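Local atomic coordinates of DNA replication and repair protein RecF (Caldanaerobacter subterraneus subsp. tengcongensis, PDB entry 5Z69), a protein that binds ATP, probably binds single-stranded DNA, and acts as a recombination mediator in the RecFOR pathway of DNA repair. Residues A[162-176]-A[261-273]. Numbering follows the deposited sequence.
Sequences YNKTLSNRNSLLKKI and DLKYLSTQVGPHR
The hydroxyl of T267 sits between two helix side chains and serves both: T267 OG1 gives its proton to N170 OD1 at 2.8 Å and accepts from R169 NH1 at 3.1 Å, so a single side chain of the loop is bonded to consecutive residues of helix 153-177. R169 NH1 also forms a salt bridge with D261 OD2, at 2.9 Å, approaching from above the carboxylate plane. Guanidinium and carboxylate planes stand almost perpendicular, 87° apart. R169 reaches this point because its chain runs extended from CG to NE.

One turn back along the helix, L166 divides its two methyls. L166 CD1 packs on T267, while L166 CD2 lies over the centre of the H272 imidazole in a CH-pi contact, 3.8 Å from the ring centroid. At the edge of that ring, H272 ND1 and Y162 OH share a short hydrogen bond of 2.6 Å. Y162 reaches this nitrogen because its ring is turned away from the backbone N (chi1 175°), and it offers one face to P271 CG. Toward the other end the contact turns apolar: L173 CD1 presses closely on L262 CD2, which I176 also touches, and L265, just past the end of helix 258-264, lies along K174.

A second shell of bonds helps to position these groups. H272 NE2 donates to T267 O, 2.6 Å away, so both imidazole nitrogens are engaged; a water joins N170 ND2 to T267 N; and D190 of helix 186-222 forms a salt bridge with R169 NE. Within the helical region remote from the nucleotide, the loop after helix 258-264 is thus anchored by linked polar bonds. Flanked by two carboxylates, R169 would be expected to keep its positive charge although buried.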
ATOM      1  N   TYR A 162      -9.812 -13.318  16.464  1.00 34.78           N
ATOM      2  CA  TYR A 162      -8.631 -12.500  16.180  1.00 37.01           C
ATOM      3  C   TYR A 162      -8.641 -11.240  17.045  1.00 38.65           C
ATOM      4  O   TYR A 162      -7.640 -10.921  17.685  1.00 38.26           O
ATOM      5  CB  TYR A 162      -8.560 -12.124  14.697  1.00 30.09           C
ATOM      6  CG  TYR A 162      -7.421 -11.185  14.351  1.00 32.99           C
ATOM      7  CD1 TYR A 162      -6.148 -11.669  14.086  1.00 30.63           C
ATOM      8  CD2 TYR A 162      -7.633  -9.817  14.278  1.00 37.14           C
ATOM      9  CE1 TYR A 162      -5.085 -10.793  13.772  1.00 33.83           C
ATOM     10  CE2 TYR A 162      -6.603  -8.939  13.967  1.00 30.33           C
ATOM     11  CZ  TYR A 162      -5.325  -9.424  13.718  1.00 40.92           C
ATOM     12  OH  TYR A 162      -4.307  -8.524  13.407  1.00 38.27           O
ATOM     13  N   ASN A 163      -9.777 -10.541  17.088  1.00 37.82           N
ATOM     14  CA  ASN A 163      -9.836  -9.280  17.828  1.00 32.34           C
ATOM     15  C   ASN A 163      -9.637  -9.512  19.311  1.00 37.68           C
ATOM     16  O   ASN A 163      -9.088  -8.651  20.014  1.00 38.85           O
ATOM     17  CB  ASN A 163     -11.159  -8.555  17.606  1.00 30.42           C
ATOM     18  CG  ASN A 163     -11.315  -8.025  16.204  1.00 41.54           C
ATOM     19  OD1 ASN A 163     -10.361  -7.969  15.431  1.00 43.83           O
ATOM     20  ND2 ASN A 163     -12.534  -7.621  15.869  1.00 48.74           N
ATOM     21  N   LYS A 164     -10.089 -10.674  19.780  1.00 41.17           N
ATOM     22  CA  LYS A 164      -9.956 -11.055  21.191  1.00 45.01           C
ATOM     23  C   LYS A 164      -8.492 -11.282  21.543  1.00 42.61           C
ATOM     24  O   LYS A 164      -7.987 -10.766  22.538  1.00 38.69           O
ATOM     25  CB  LYS A 164     -10.772 -12.318  21.481  1.00 45.03           C
ATOM     26  CG  LYS A 164     -10.844 -12.713  22.948  1.00 51.37           C
ATOM     27  CD  LYS A 164     -11.995 -13.706  23.173  1.00 54.42           C
ATOM     28  N   THR A 165      -7.810 -12.056  20.709  1.00 36.27           N
ATOM     29  CA  THR A 165      -6.382 -12.313  20.883  1.00 39.10           C
ATOM     30  C   THR A 165      -5.549 -11.036  20.730  1.00 38.71           C
ATOM     31  O   THR A 165      -4.585 -10.811  21.456  1.00 39.86           O
ATOM     32  CB  THR A 165      -5.900 -13.361  19.874  1.00 42.23           C
ATOM     33  OG1 THR A 165      -6.639 -14.569  20.076  1.00 39.48           O
ATOM     34  CG2 THR A 165      -4.431 -13.649  20.050  1.00 36.80           C
ATOM     35  N   LEU A 166      -5.926 -10.201  19.778  1.00 33.70           N
ATOM     36  CA  LEU A 166      -5.263  -8.923  19.604  1.00 38.49           C
ATOM     37  C   LEU A 166      -5.379  -8.081  20.878  1.00 43.62           C
ATOM     38  O   LEU A 166      -4.391  -7.506  21.358  1.00 39.77           O
ATOM     39  CB  LEU A 166      -5.862  -8.179  18.421  1.00 35.09           C
ATOM     40  CG  LEU A 166      -5.295  -6.785  18.186  1.00 34.86           C
ATOM     41  CD1 LEU A 166      -3.809  -6.893  17.855  1.00 40.03           C
ATOM     42  CD2 LEU A 166      -6.040  -6.072  17.059  1.00 38.45           C
ATOM     43  N   SER A 167      -6.592  -8.016  21.427  1.00 40.34           N
ATOM     44  CA  SER A 167      -6.827  -7.243  22.646  1.00 35.64           C
ATOM     45  C   SER A 167      -5.974  -7.768  23.796  1.00 42.98           C
ATOM     46  O   SER A 167      -5.388  -6.983  24.552  1.00 40.58           O
ATOM     47  CB  SER A 167      -8.304  -7.270  23.041  1.00 42.60           C
ATOM     48  OG  SER A 167      -8.499  -6.548  24.247  1.00 45.36           O
ATOM     49  N   ASN A 168      -5.910  -9.095  23.924  1.00 36.19           N
ATOM     50  CA  ASN A 168      -5.057  -9.719  24.930  1.00 44.04           C
ATOM     51  C   ASN A 168      -3.589  -9.362  24.715  1.00 50.59           C
ATOM     52  O   ASN A 168      -2.866  -9.074  25.667  1.00 49.50           O
ATOM     53  CB  ASN A 168      -5.219 -11.235  24.924  1.00 43.57           C
ATOM     54  CG  ASN A 168      -6.594 -11.681  25.431  1.00 50.45           C
ATOM     55  OD1 ASN A 168      -7.290 -10.925  26.112  1.00 46.28           O
ATOM     56  ND2 ASN A 168      -6.983 -12.903  25.092  1.00 47.38           N
ATOM     57  N   ARG A 169      -3.147  -9.395  23.463  1.00 45.35           N
ATOM     58  CA  ARG A 169      -1.760  -9.088  23.188  1.00 48.04           C
ATOM     59  C   ARG A 169      -1.468  -7.644  23.582  1.00 45.12           C
ATOM     60  O   ARG A 169      -0.454  -7.360  24.218  1.00 43.17           O
ATOM     61  CB  ARG A 169      -1.408  -9.320  21.716  1.00 48.67           C
ATOM     62  CG  ARG A 169       0.105  -9.186  21.445  1.00 42.09           C
ATOM     63  CD  ARG A 169       0.420  -9.111  19.974  1.00 52.25           C
ATOM     64  NE  ARG A 169       1.844  -9.265  19.674  1.00 58.64           N
ATOM     65  CZ  ARG A 169       2.675  -8.257  19.419  1.00 49.89           C
ATOM     66  NH1 ARG A 169       2.241  -6.999  19.436  1.00 44.22           N
ATOM     67  NH2 ARG A 169       3.943  -8.509  19.150  1.00 63.07           N
ATOM     68  N   ASN A 170      -2.365  -6.732  23.226  1.00 41.29           N
ATOM     69  CA  ASN A 170      -2.133  -5.321  23.508  1.00 39.78           C
ATOM     70  C   ASN A 170      -2.086  -4.983  24.998  1.00 55.52           C
ATOM     71  O   ASN A 170      -1.309  -4.135  25.432  1.00 57.03           O
ATOM     72  CB  ASN A 170      -3.193  -4.480  22.815  1.00 37.86           C
ATOM     73  CG  ASN A 170      -2.935  -4.366  21.334  1.00 45.42           C
ATOM     74  OD1 ASN A 170      -1.799  -4.547  20.887  1.00 45.46           O
ATOM     75  ND2 ASN A 170      -3.972  -4.073  20.562  1.00 36.99           N
ATOM     76  N   SER A 171      -2.911  -5.651  25.787  1.00 49.79           N
ATOM     77  CA  SER A 171      -2.889  -5.401  27.219  1.00 57.94           C
ATOM     78  C   SER A 171      -1.634  -6.049  27.801  1.00 58.78           C
ATOM     79  O   SER A 171      -1.033  -5.520  28.737  1.00 58.81           O
ATOM     80  CB  SER A 171      -4.168  -5.912  27.895  1.00 56.98           C
ATOM     81  OG  SER A 171      -4.274  -7.314  27.816  1.00 53.81           O
ATOM     82  N   LEU A 172      -1.219  -7.172  27.217  1.00 53.33           N
ATOM     83  CA  LEU A 172       0.036  -7.800  27.614  1.00 57.29           C
ATOM     84  C   LEU A 172       1.199  -6.842  27.374  1.00 57.70           C
ATOM     85  O   LEU A 172       2.125  -6.776  28.179  1.00 55.77           O
ATOM     86  CB  LEU A 172       0.273  -9.108  26.854  1.00 57.33           C
ATOM     87  CG  LEU A 172       1.541  -9.872  27.256  1.00 62.02           C
ATOM     88  CD1 LEU A 172       1.477 -10.256  28.730  1.00 67.41           C
ATOM     89  CD2 LEU A 172       1.753 -11.106  26.391  1.00 56.12           C
ATOM     90  N   LEU A 173       1.143  -6.097  26.269  1.00 52.84           N
ATOM     91  CA  LEU A 173       2.205  -5.134  25.940  1.00 59.79           C
ATOM     92  C   LEU A 173       2.317  -4.098  27.072  1.00 57.40           C
ATOM     93  O   LEU A 173       3.412  -3.810  27.541  1.00 60.67           O
ATOM     94  CB  LEU A 173       1.944  -4.438  24.583  1.00 47.55           C
ATOM     95  CG  LEU A 173       2.439  -4.914  23.197  1.00 53.94           C
ATOM     96  CD1 LEU A 173       3.896  -5.185  23.210  1.00 58.05           C
ATOM     97  CD2 LEU A 173       1.773  -6.148  22.696  1.00 41.27           C
ATOM     98  N   LYS A 174       1.178  -3.557  27.505  1.00 59.12           N
ATOM     99  CA  LYS A 174       1.111  -2.651  28.658  1.00 65.78           C
ATOM    100  C   LYS A 174       1.782  -3.254  29.882  1.00 69.25           C
ATOM    101  O   LYS A 174       2.587  -2.602  30.544  1.00 66.88           O
ATOM    102  CB  LYS A 174      -0.338  -2.311  29.012  1.00 69.26           C
ATOM    103  CG  LYS A 174      -0.846  -0.999  28.462  1.00 72.82           C
ATOM    104  CD  LYS A 174      -1.683  -1.218  27.213  1.00 77.98           C
ATOM    105  CE  LYS A 174      -2.293   0.090  26.728  1.00 80.21           C
ATOM    106  NZ  LYS A 174      -3.211  -0.116  25.574  1.00 82.52           N
ATOM    107  N   LYS A 175       1.444  -4.509  30.168  1.00 68.71           N
ATOM    108  CA  LYS A 175       1.971  -5.213  31.331  1.00 73.77           C
ATOM    109  C   LYS A 175       3.483  -5.435  31.221  1.00 69.00           C
ATOM    110  O   LYS A 175       4.202  -5.386  32.218  1.00 73.06           O
ATOM    111  CB  LYS A 175       1.242  -6.548  31.508  1.00 73.16           C
ATOM    112  CG  LYS A 175       1.412  -7.181  32.875  1.00 80.88           C
ATOM    113  CD  LYS A 175       0.822  -6.306  33.971  1.00 88.90           C
ATOM    114  CE  LYS A 175      -0.655  -6.026  33.728  1.00 95.45           C
ATOM    115  NZ  LYS A 175      -1.276  -5.290  34.864  1.00 98.73           N
ATOM    116  N   ILE A 176       3.963  -5.678  30.009  1.00 67.72           N
ATOM    117  CA  ILE A 176       5.397  -5.812  29.776  1.00 73.45           C
ATOM    118  C   ILE A 176       6.104  -4.467  29.928  1.00 76.40           C
ATOM    119  O   ILE A 176       7.184  -4.392  30.501  1.00 79.59           O
ATOM    120  CB  ILE A 176       5.686  -6.389  28.385  1.00 74.47           C
ATOM    121  CG1 ILE A 176       5.082  -7.789  28.271  1.00 75.58           C
ATOM    122  CG2 ILE A 176       7.183  -6.415  28.116  1.00 73.74           C
ATOM    123  CD1 ILE A 176       4.960  -8.287  26.864  1.00 75.91           C
ATOM    124  N   ASP A 261       6.208  -2.121  18.925  1.00 42.54           N
ATOM    125  CA  ASP A 261       4.914  -2.336  19.584  1.00 39.63           C
ATOM    126  C   ASP A 261       4.957  -1.909  21.051  1.00 45.82           C
ATOM    127  O   ASP A 261       3.980  -1.376  21.594  1.00 43.69           O
ATOM    128  CB  ASP A 261       4.498  -3.806  19.460  1.00 38.43           C
ATOM    129  CG  ASP A 261       4.085  -4.176  18.032  1.00 43.16           C
ATOM    130  OD1 ASP A 261       3.910  -3.261  17.192  1.00 35.19           O
ATOM    131  OD2 ASP A 261       3.927  -5.380  17.752  1.00 45.52           O
ATOM    132  N   LEU A 262       6.099  -2.129  21.692  1.00 47.71           N
ATOM    133  CA  LEU A 262       6.282  -1.699  23.073  1.00 49.06           C
ATOM    134  C   LEU A 262       6.266  -0.181  23.173  1.00 51.85           C
ATOM    135  O   LEU A 262       5.831   0.376  24.173  1.00 56.70           O
ATOM    136  CB  LEU A 262       7.589  -2.251  23.632  1.00 52.78           C
ATOM    137  CG  LEU A 262       7.462  -3.728  23.991  1.00 54.45           C
ATOM    138  CD1 LEU A 262       8.806  -4.279  24.348  1.00 50.86           C
ATOM    139  CD2 LEU A 262       6.478  -3.912  25.148  1.00 58.95           C
ATOM    140  N   LYS A 263       6.731   0.489  22.125  1.00 50.00           N
ATOM    141  CA  LYS A 263       6.762   1.943  22.131  1.00 52.46           C
ATOM    142  C   LYS A 263       5.373   2.536  21.997  1.00 49.27           C
ATOM    143  O   LYS A 263       5.019   3.472  22.713  1.00 57.95           O
ATOM    144  CB  LYS A 263       7.651   2.469  21.009  1.00 56.99           C
ATOM    145  CG  LYS A 263       7.582   3.967  20.860  1.00 63.07           C
ATOM    146  CD  LYS A 263       8.435   4.450  19.691  1.00 74.64           C
ATOM    147  CE  LYS A 263       9.931   4.198  19.904  1.00 77.46           C
ATOM    148  NZ  LYS A 263      10.428   2.950  19.238  1.00 79.48           N
ATOM    149  N   TYR A 264       4.576   1.985  21.089  1.00 47.78           N
ATOM    150  CA  TYR A 264       3.265   2.548  20.808  1.00 47.93           C
ATOM    151  C   TYR A 264       2.152   1.871  21.604  1.00 48.33           C
ATOM    152  O   TYR A 264       1.006   2.331  21.584  1.00 46.54           O
ATOM    153  CB  TYR A 264       2.975   2.464  19.311  1.00 47.09           C
ATOM    154  CG  TYR A 264       3.768   3.473  18.517  1.00 55.91           C
ATOM    155  CD1 TYR A 264       3.279   4.757  18.314  1.00 54.93           C
ATOM    156  CD2 TYR A 264       5.017   3.150  17.989  1.00 55.09           C
ATOM    157  CE1 TYR A 264       4.000   5.689  17.604  1.00 53.08           C
ATOM    158  CE2 TYR A 264       5.751   4.081  17.271  1.00 52.70           C
ATOM    159  CZ  TYR A 264       5.235   5.346  17.084  1.00 55.16           C
ATOM    160  OH  TYR A 264       5.940   6.282  16.375  1.00 60.59           O
ATOM    161  N   LEU A 265       2.503   0.801  22.315  1.00 46.29           N
ATOM    162  CA  LEU A 265       1.526  -0.012  23.029  1.00 51.90           C
ATOM    163  C   LEU A 265       0.387  -0.434  22.089  1.00 50.70           C
ATOM    164  O   LEU A 265      -0.792  -0.334  22.435  1.00 48.08           O
ATOM    165  CB  LEU A 265       0.986   0.740  24.248  1.00 55.63           C
ATOM    166  CG  LEU A 265       1.943   0.958  25.428  1.00 63.62           C
ATOM    167  CD1 LEU A 265       1.220   1.703  26.554  1.00 51.99           C
ATOM    168  CD2 LEU A 265       2.536  -0.349  25.949  1.00 69.91           C
ATOM    169  N   SER A 266       0.756  -0.888  20.889  1.00 50.11           N
ATOM    170  CA  SER A 266      -0.206  -1.418  19.916  1.00 44.46           C
ATOM    171  C   SER A 266       0.476  -2.454  19.029  1.00 48.06           C
ATOM    172  O   SER A 266       1.671  -2.705  19.160  1.00 41.53           O
ATOM    173  CB  SER A 266      -0.787  -0.300  19.056  1.00 40.64           C
ATOM    174  OG  SER A 266       0.210   0.186  18.163  1.00 49.22           O
ATOM    175  N   THR A 267      -0.281  -3.052  18.118  1.00 41.88           N
ATOM    176  CA  THR A 267       0.248  -4.098  17.253  1.00 39.98           C
ATOM    177  C   THR A 267       0.182  -3.618  15.821  1.00 42.70           C
ATOM    178  O   THR A 267      -0.917  -3.492  15.288  1.00 34.78           O
ATOM    179  CB  THR A 267      -0.562  -5.422  17.396  1.00 40.20           C
ATOM    180  OG1 THR A 267      -0.524  -5.863  18.753  1.00 38.98           O
ATOM    181  CG2 THR A 267       0.012  -6.520  16.502  1.00 34.69           C
ATOM    182  N   GLN A 268       1.325  -3.329  15.183  1.00 33.67           N
ATOM    183  CA  GLN A 268       1.248  -2.799  13.813  1.00 35.33           C
ATOM    184  C   GLN A 268       1.069  -3.907  12.765  1.00 30.61           C
ATOM    185  O   GLN A 268       0.731  -3.625  11.610  1.00 32.48           O
ATOM    186  CB  GLN A 268       2.485  -1.920  13.480  1.00 42.74           C
ATOM    187  CG  GLN A 268       3.573  -2.599  12.724  1.00 40.18           C
ATOM    188  CD  GLN A 268       3.403  -2.652  11.204  1.00 36.58           C
ATOM    189  OE1 GLN A 268       3.974  -3.523  10.578  1.00 43.99           O
ATOM    190  NE2 GLN A 268       2.632  -1.744  10.621  1.00 36.51           N
ATOM    191  N   VAL A 269       1.269  -5.166  13.154  1.00 31.09           N
ATOM    192  CA  VAL A 269       1.166  -6.262  12.200  1.00 31.00           C
ATOM    193  C   VAL A 269      -0.186  -6.996  12.250  1.00 34.43           C
ATOM    194  O   VAL A 269      -0.558  -7.545  13.274  1.00 27.65           O
ATOM    195  CB  VAL A 269       2.263  -7.311  12.422  1.00 32.27           C
ATOM    196  CG1 VAL A 269       2.006  -8.522  11.553  1.00 32.12           C
ATOM    197  CG2 VAL A 269       3.667  -6.728  12.107  1.00 34.80           C
ATOM    198  N   GLY A 270      -0.900  -7.038  11.137  1.00 35.22           N
ATOM    199  CA  GLY A 270      -2.063  -7.910  11.058  1.00 29.65           C
ATOM    200  C   GLY A 270      -3.193  -7.354  10.219  1.00 40.92           C
ATOM    201  O   GLY A 270      -3.098  -6.221   9.717  1.00 32.38           O
ATOM    202  N   PRO A 271      -4.277  -8.151  10.064  1.00 33.69           N
ATOM    203  CA  PRO A 271      -5.487  -7.779   9.328  1.00 35.06           C
ATOM    204  C   PRO A 271      -6.062  -6.424   9.715  1.00 30.74           C
ATOM    205  O   PRO A 271      -6.682  -5.781   8.873  1.00 32.60           O
ATOM    206  CB  PRO A 271      -6.479  -8.902   9.693  1.00 30.64           C
ATOM    207  CG  PRO A 271      -5.635 -10.083   9.948  1.00 37.49           C
ATOM    208  CD  PRO A 271      -4.264  -9.588  10.403  1.00 32.72           C
ATOM    209  N   HIS A 272      -5.850  -5.991  10.955  1.00 26.57           N
ATOM    210  CA  HIS A 272      -6.447  -4.745  11.439  1.00 32.51           C
ATOM    211  C   HIS A 272      -5.715  -3.494  10.958  1.00 42.32           C
ATOM    212  O   HIS A 272      -6.096  -2.374  11.329  1.00 40.01           O
ATOM    213  CB  HIS A 272      -6.499  -4.735  12.972  1.00 29.75           C
ATOM    214  CG  HIS A 272      -5.146  -4.802  13.608  1.00 39.84           C
ATOM    215  ND1 HIS A 272      -4.383  -5.949  13.612  1.00 35.33           N
ATOM    216  CD2 HIS A 272      -4.407  -3.856  14.235  1.00 29.79           C
ATOM    217  CE1 HIS A 272      -3.239  -5.713  14.230  1.00 34.25           C
ATOM    218  NE2 HIS A 272      -3.231  -4.452  14.623  1.00 28.36           N
ATOM    219  N   ARG A 273      -4.669  -3.676  10.150  1.00 38.38           N
ATOM    220  CA  ARG A 273      -3.955  -2.531   9.577  1.00 37.84           C
ATOM    221  C   ARG A 273      -3.954  -2.577   8.072  1.00 39.58           C
ATOM    222  O   ARG A 273      -3.216  -1.836   7.449  1.00 33.96           O
ATOM    223  CB  ARG A 273      -2.496  -2.474  10.055  1.00 34.27           C
ATOM    224  CG  ARG A 273      -2.328  -2.176  11.527  1.00 32.92           C
ATOM    225  CD  ARG A 273      -2.749  -0.754  11.836  1.00 32.20           C
ATOM    226  NE  ARG A 273      -2.399  -0.392  13.206  1.00 45.64           N
ATOM    227  CZ  ARG A 273      -1.194   0.021  13.590  1.00 47.12           C
ATOM    228  NH2 ARG A 273      -1.001   0.314  14.869  1.00 45.17           N
TER
HETATM  229  O   HOH W   1      -3.500  -2.689  17.755  1.00 24.46           O